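Local coordinates for protein peroxisomal acyl-coenzyme A oxidase 1 (Arabidopsis thaliana, PDB 1W07) that catalyses the FAD-dependent oxidation of long- and medium-chain acyl-CoAs to 2-trans-enoyl-CoAs in peroxisomal beta-oxidation, passing electrons to oxygen to give hydrogen peroxide, at residues R305-R310 against Y621-Y626. The protein carries 1 engineered substitution. Sequence-based numbering, arbitrary orientation.
Sequences RYSAVR and YDGNVY. With FAD (flavin-adenine dinucleotide), chain C.
Arg310 NE donates to the FAD phosphate oxygen O2A at 2.7 Å, and NH2 adds a weak bond to the same oxygen, while NH1 turns to Tyr626 and meets its OH at 3.3 Å. That hydroxyl lies 17° out of the guanidinium plane, and ring and guanidinium stand 65° apart, so the tyrosine holds the arginine by its OH without stacking on it. The bend at chi2 (68°) turns CD and the guanidinium of Arg310 toward this hydroxyl. Arg310 CB lies over the rim of one face of the Tyr306 ring. Replacing Arg310 with a leucine would probably leave O2A without this charged partner and the Tyr626 hydroxyl without this N-H donor. Val625 makes the apolar contacts, sending CG1 to the edge of the Tyr306 ring, 4.0 Å from CE1, and CG2 to Val309 CG1. Val309 CG2 rests against Gly623, 3.8 Å from its O. Tyr621 CA sits over one face of the Arg305 guanidinium, whose NH1 is salt-bridged to Asp605. The contact, joining helix 278-309 to the turn leading into helix 625-635, exemplifies how an arginine just past a helix can serve cofactor phosphate and tyrosine together, here in an acyl-CoA oxidase FAD site between two subunits, where Ser144 and Thr138 of the second subunit also bond FAD.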
ATOM      1  N   ARG B 305       6.777 -18.509  -2.437  1.00 13.02           N
ATOM      2  CA  ARG B 305       7.132 -19.356  -3.569  1.00 13.12           C
ATOM      3  C   ARG B 305       7.976 -18.584  -4.575  1.00 13.47           C
ATOM      4  O   ARG B 305       9.020 -19.068  -5.020  1.00 13.21           O
ATOM      5  CB  ARG B 305       5.866 -19.914  -4.233  1.00 12.78           C
ATOM      6  CG  ARG B 305       5.107 -20.914  -3.363  1.00 11.60           C
ATOM      7  CD  ARG B 305       3.840 -21.391  -4.050  1.00 11.69           C
ATOM      8  NE  ARG B 305       3.192 -22.468  -3.307  1.00  9.01           N
ATOM      9  CZ  ARG B 305       1.945 -22.871  -3.504  1.00 10.35           C
ATOM     10  NH1 ARG B 305       1.449 -23.860  -2.774  1.00 18.61           N
ATOM     11  NH2 ARG B 305       1.193 -22.282  -4.420  1.00  6.72           N
ATOM     12  N   TYR B 306       7.547 -17.376  -4.939  1.00 12.88           N
ATOM     13  CA  TYR B 306       8.349 -16.615  -5.884  1.00 11.62           C
ATOM     14  C   TYR B 306       9.754 -16.321  -5.345  1.00 12.39           C
ATOM     15  O   TYR B 306      10.710 -16.255  -6.118  1.00 12.07           O
ATOM     16  CB  TYR B 306       7.668 -15.304  -6.242  1.00 11.16           C
ATOM     17  CG  TYR B 306       8.430 -14.531  -7.288  1.00 15.44           C
ATOM     18  CD1 TYR B 306       8.516 -15.000  -8.603  1.00 11.43           C
ATOM     19  CD2 TYR B 306       9.080 -13.339  -6.971  1.00 15.56           C
ATOM     20  CE1 TYR B 306       9.227 -14.295  -9.570  1.00 14.86           C
ATOM     21  CE2 TYR B 306       9.795 -12.631  -7.932  1.00 12.62           C
ATOM     22  CZ  TYR B 306       9.864 -13.110  -9.224  1.00 14.92           C
ATOM     23  OH  TYR B 306      10.570 -12.403 -10.170  1.00 15.23           O
ATOM     24  N   SER B 307       9.882 -16.131  -4.033  1.00 12.30           N
ATOM     25  CA  SER B 307      11.187 -15.837  -3.425  1.00 14.21           C
ATOM     26  C   SER B 307      12.125 -17.036  -3.535  1.00 12.71           C
ATOM     27  O   SER B 307      13.344 -16.884  -3.555  1.00 14.95           O
ATOM     28  CB  SER B 307      11.032 -15.458  -1.951  1.00 13.66           C
ATOM     29  OG  SER B 307      10.357 -14.217  -1.794  1.00 15.28           O
ATOM     30  N   ALA B 308      11.544 -18.226  -3.598  1.00 14.02           N
ATOM     31  CA  ALA B 308      12.317 -19.458  -3.715  1.00 15.12           C
ATOM     32  C   ALA B 308      12.687 -19.717  -5.174  1.00 15.42           C
ATOM     33  O   ALA B 308      13.668 -20.403  -5.462  1.00 16.38           O
ATOM     34  CB  ALA B 308      11.520 -20.629  -3.164  1.00 14.97           C
ATOM     35  N   VAL B 309      11.895 -19.169  -6.091  1.00 14.65           N
ATOM     36  CA  VAL B 309      12.158 -19.346  -7.520  1.00 14.73           C
ATOM     37  C   VAL B 309      13.110 -18.267  -8.031  1.00 15.84           C
ATOM     38  O   VAL B 309      14.058 -18.556  -8.761  1.00 18.47           O
ATOM     39  CB  VAL B 309      10.855 -19.267  -8.357  1.00 14.52           C
ATOM     40  CG1 VAL B 309      11.191 -19.165  -9.835  1.00 17.84           C
ATOM     41  CG2 VAL B 309       9.986 -20.497  -8.107  1.00 11.67           C
ATOM     42  N   ARG B 310      12.853 -17.027  -7.638  1.00 12.66           N
ATOM     43  CA  ARG B 310      13.676 -15.909  -8.079  1.00 15.51           C
ATOM     44  C   ARG B 310      15.106 -15.925  -7.531  1.00 16.48           C
ATOM     45  O   ARG B 310      15.326 -16.034  -6.321  1.00 16.09           O
ATOM     46  CB  ARG B 310      12.994 -14.597  -7.695  1.00 14.27           C
ATOM     47  CG  ARG B 310      13.752 -13.345  -8.112  1.00 16.93           C
ATOM     48  CD  ARG B 310      13.787 -13.163  -9.631  1.00 15.22           C
ATOM     49  NE  ARG B 310      14.377 -11.876  -9.988  1.00 12.49           N
ATOM     50  CZ  ARG B 310      14.358 -11.348 -11.213  1.00 18.82           C
ATOM     51  NH1 ARG B 310      13.769 -11.991 -12.222  1.00 14.14           N
ATOM     52  NH2 ARG B 310      14.933 -10.169 -11.440  1.00 15.91           N
ATOM     53  N   TYR B 621       2.006 -23.224  -7.800  1.00 15.73           N
ATOM     54  CA  TYR B 621       2.459 -24.360  -7.015  1.00 15.35           C
ATOM     55  C   TYR B 621       3.735 -24.978  -7.597  1.00 14.39           C
ATOM     56  O   TYR B 621       4.681 -25.286  -6.860  1.00 16.39           O
ATOM     57  CB  TYR B 621       1.357 -25.428  -6.973  1.00 16.12           C
ATOM     58  CG  TYR B 621       1.746 -26.691  -6.237  1.00 19.07           C
ATOM     59  CD1 TYR B 621       1.558 -26.799  -4.859  1.00 22.18           C
ATOM     60  CD2 TYR B 621       2.352 -27.760  -6.905  1.00 18.58           C
ATOM     61  CE1 TYR B 621       1.966 -27.943  -4.160  1.00 20.72           C
ATOM     62  CE2 TYR B 621       2.762 -28.907  -6.214  1.00 18.63           C
ATOM     63  CZ  TYR B 621       2.570 -28.990  -4.845  1.00 21.65           C
ATOM     64  OH  TYR B 621       2.998 -30.111  -4.158  1.00 23.31           O
ATOM     65  N   ASP B 622       3.776 -25.160  -8.916  1.00 15.72           N
ATOM     66  CA  ASP B 622       4.939 -25.796  -9.535  1.00 16.37           C
ATOM     67  C   ASP B 622       6.147 -24.908  -9.794  1.00 15.30           C
ATOM     68  O   ASP B 622       7.161 -25.376 -10.313  1.00 15.59           O
ATOM     69  CB  ASP B 622       4.532 -26.499 -10.838  1.00 15.77           C
ATOM     70  CG  ASP B 622       4.007 -25.535 -11.890  1.00 20.28           C
ATOM     71  OD1 ASP B 622       4.300 -24.322 -11.802  1.00 17.53           O
ATOM     72  OD2 ASP B 622       3.311 -25.993 -12.822  1.00 14.60           O
ATOM     73  N   GLY B 623       6.044 -23.629  -9.435  1.00 14.25           N
ATOM     74  CA  GLY B 623       7.151 -22.718  -9.640  1.00 11.39           C
ATOM     75  C   GLY B 623       7.552 -22.456 -11.082  1.00 15.18           C
ATOM     76  O   GLY B 623       8.650 -21.961 -11.323  1.00 14.86           O
ATOM     77  N   ASN B 624       6.679 -22.771 -12.041  1.00 14.04           N
ATOM     78  CA  ASN B 624       6.971 -22.554 -13.464  1.00 16.34           C
ATOM     79  C   ASN B 624       6.563 -21.116 -13.824  1.00 15.00           C
ATOM     80  O   ASN B 624       5.682 -20.876 -14.637  1.00 18.53           O
ATOM     81  CB  ASN B 624       6.189 -23.597 -14.295  1.00 16.92           C
ATOM     82  CG  ASN B 624       6.665 -23.681 -15.737  1.00 20.80           C
ATOM     83  OD1 ASN B 624       7.845 -23.496 -16.019  1.00 23.00           O
ATOM     84  ND2 ASN B 624       5.749 -23.988 -16.651  1.00 19.40           N
ATOM     85  N   VAL B 625       7.242 -20.158 -13.199  1.00 16.33           N
ATOM     86  CA  VAL B 625       6.935 -18.741 -13.347  1.00 14.29           C
ATOM     87  C   VAL B 625       7.185 -18.062 -14.696  1.00 14.05           C
ATOM     88  O   VAL B 625       6.255 -17.561 -15.342  1.00 18.18           O
ATOM     89  CB  VAL B 625       7.694 -17.911 -12.250  1.00 11.51           C
ATOM     90  CG1 VAL B 625       7.319 -16.434 -12.328  1.00  8.68           C
ATOM     91  CG2 VAL B 625       7.357 -18.457 -10.874  1.00  9.75           C
ATOM     92  N   TYR B 626       8.439 -18.033 -15.111  1.00 13.27           N
ATOM     93  CA  TYR B 626       8.788 -17.321 -16.325  1.00 15.31           C
ATOM     94  C   TYR B 626       8.003 -17.735 -17.552  1.00 16.68           C
ATOM     95  O   TYR B 626       7.473 -16.885 -18.265  1.00 16.51           O
ATOM     96  CB  TYR B 626      10.298 -17.408 -16.545  1.00 17.15           C
ATOM     97  CG  TYR B 626      11.078 -16.802 -15.388  1.00 16.58           C
ATOM     98  CD1 TYR B 626      12.182 -17.454 -14.849  1.00 16.82           C
ATOM     99  CD2 TYR B 626      10.689 -15.586 -14.815  1.00 13.06           C
ATOM    100  CE1 TYR B 626      12.889 -16.920 -13.769  1.00 18.03           C
ATOM    101  CE2 TYR B 626      11.386 -15.038 -13.728  1.00 16.31           C
ATOM    102  CZ  TYR B 626      12.484 -15.715 -13.209  1.00 17.05           C
ATOM    103  OH  TYR B 626      13.162 -15.205 -12.126  1.00 13.59           O
TER
HETATM  104  PA  FAD C1660      14.963  -8.277  -7.891  1.00 21.64           P
HETATM  105  O1A FAD C1660      16.267  -7.576  -7.925  1.00 24.42           O
HETATM  106  O2A FAD C1660      14.852  -9.607  -8.533  1.00 17.34           O
HETATM  107  O5B FAD C1660      14.479  -8.371  -6.359  1.00 22.19           O
HETATM  108  C5B FAD C1660      13.359  -9.173  -5.973  1.00 19.47           C
HETATM  109  C4B FAD C1660      13.348  -9.350  -4.451  1.00 19.76           C
HETATM  110  O4B FAD C1660      14.648  -9.857  -4.086  1.00 15.69           O
HETATM  111  C3B FAD C1660      13.200  -7.998  -3.747  1.00 16.85           C
HETATM  112  O3B FAD C1660      12.644  -8.192  -2.444  1.00 18.44           O
HETATM  113  C2B FAD C1660      14.652  -7.533  -3.651  1.00 17.50           C
HETATM  114  O2B FAD C1660      14.800  -6.646  -2.539  1.00 17.74           O
HETATM  115  C1B FAD C1660      15.314  -8.865  -3.287  1.00 15.32           C
HETATM  116  N9A FAD C1660      16.759  -8.847  -3.599  1.00 19.44           N
HETATM  117  C8A FAD C1660      17.296  -8.938  -4.818  1.00 21.05           C
HETATM  118  N7A FAD C1660      18.623  -8.913  -4.728  1.00 18.63           N
HETATM  119  C5A FAD C1660      18.937  -8.815  -3.438  1.00 20.55           C
HETATM  120  C6A FAD C1660      20.144  -8.753  -2.756  1.00 19.52           C
HETATM  121  N6A FAD C1660      21.298  -8.826  -3.411  1.00 21.18           N
HETATM  122  N1A FAD C1660      20.120  -8.657  -1.358  1.00 22.83           N
HETATM  123  C2A FAD C1660      18.890  -8.630  -0.688  1.00 19.60           C
HETATM  124  N3A FAD C1660      17.761  -8.686  -1.375  1.00 20.43           N
HETATM  125  C4A FAD C1660      17.755  -8.776  -2.714  1.00 19.44           C
HETATM  126  N1  FAD C1660      13.809  -1.813 -17.303  1.00 13.38           N
HETATM  127  C2  FAD C1660      14.391  -1.357 -18.492  1.00 18.64           C
HETATM  128  O2  FAD C1660      15.410  -1.891 -18.923  1.00 19.46           O
HETATM  129  N3  FAD C1660      13.768  -0.322 -19.203  1.00 15.09           N
HETATM  130  C4  FAD C1660      12.571   0.237 -18.734  1.00 20.12           C
HETATM  131  O4  FAD C1660      12.029   1.139 -19.368  1.00 20.62           O
HETATM  132  C4X FAD C1660      12.001  -0.224 -17.554  1.00 17.01           C
HETATM  133  N5  FAD C1660      10.771   0.284 -17.111  1.00 17.67           N
HETATM  134  C5X FAD C1660      10.171  -0.197 -15.940  1.00 13.91           C
HETATM  135  C6  FAD C1660       8.891   0.218 -15.586  1.00  7.99           C
HETATM  136  C7  FAD C1660       8.236  -0.379 -14.510  1.00 13.11           C
HETATM  137  C7M FAD C1660       6.810   0.061 -14.172  1.00 10.62           C
HETATM  138  C8  FAD C1660       8.869  -1.386 -13.780  1.00 13.47           C
HETATM  139  C8M FAD C1660       8.163  -2.097 -12.620  1.00 11.11           C
HETATM  140  C9  FAD C1660      10.157  -1.784 -14.127  1.00 14.89           C
HETATM  141  C9A FAD C1660      10.815  -1.195 -15.206  1.00 12.03           C
HETATM  142  N10 FAD C1660      12.068  -1.665 -15.619  1.00 14.57           N
HETATM  143  C10 FAD C1660      12.620  -1.241 -16.836  1.00 16.03           C
HETATM  144  C1' FAD C1660      12.792  -2.685 -14.822  1.00 16.49           C
HETATM  145  C2' FAD C1660      13.391  -2.003 -13.586  1.00 17.93           C
HETATM  146  O2' FAD C1660      14.167  -0.872 -13.996  1.00 22.28           O
HETATM  147  C3' FAD C1660      14.265  -2.911 -12.716  1.00 22.00           C
HETATM  148  O3' FAD C1660      15.321  -3.471 -13.502  1.00 26.03           O
HETATM  149  C4' FAD C1660      13.469  -4.044 -12.064  1.00 20.10           C
HETATM  150  O4' FAD C1660      12.203  -3.581 -11.587  1.00 19.62           O
HETATM  151  C5' FAD C1660      14.265  -4.629 -10.898  1.00 20.94           C
HETATM  152  O5' FAD C1660      13.429  -5.505 -10.142  1.00 24.70           O
HETATM  153  P   FAD C1660      13.706  -7.087 -10.102  1.00 22.99           P
HETATM  154  O1P FAD C1660      12.489  -7.760 -10.606  1.00 24.21           O
HETATM  155  O2P FAD C1660      15.000  -7.369 -10.762  1.00 22.72           O
HETATM  156  O3P FAD C1660      13.826  -7.328  -8.516  1.00 23.70           O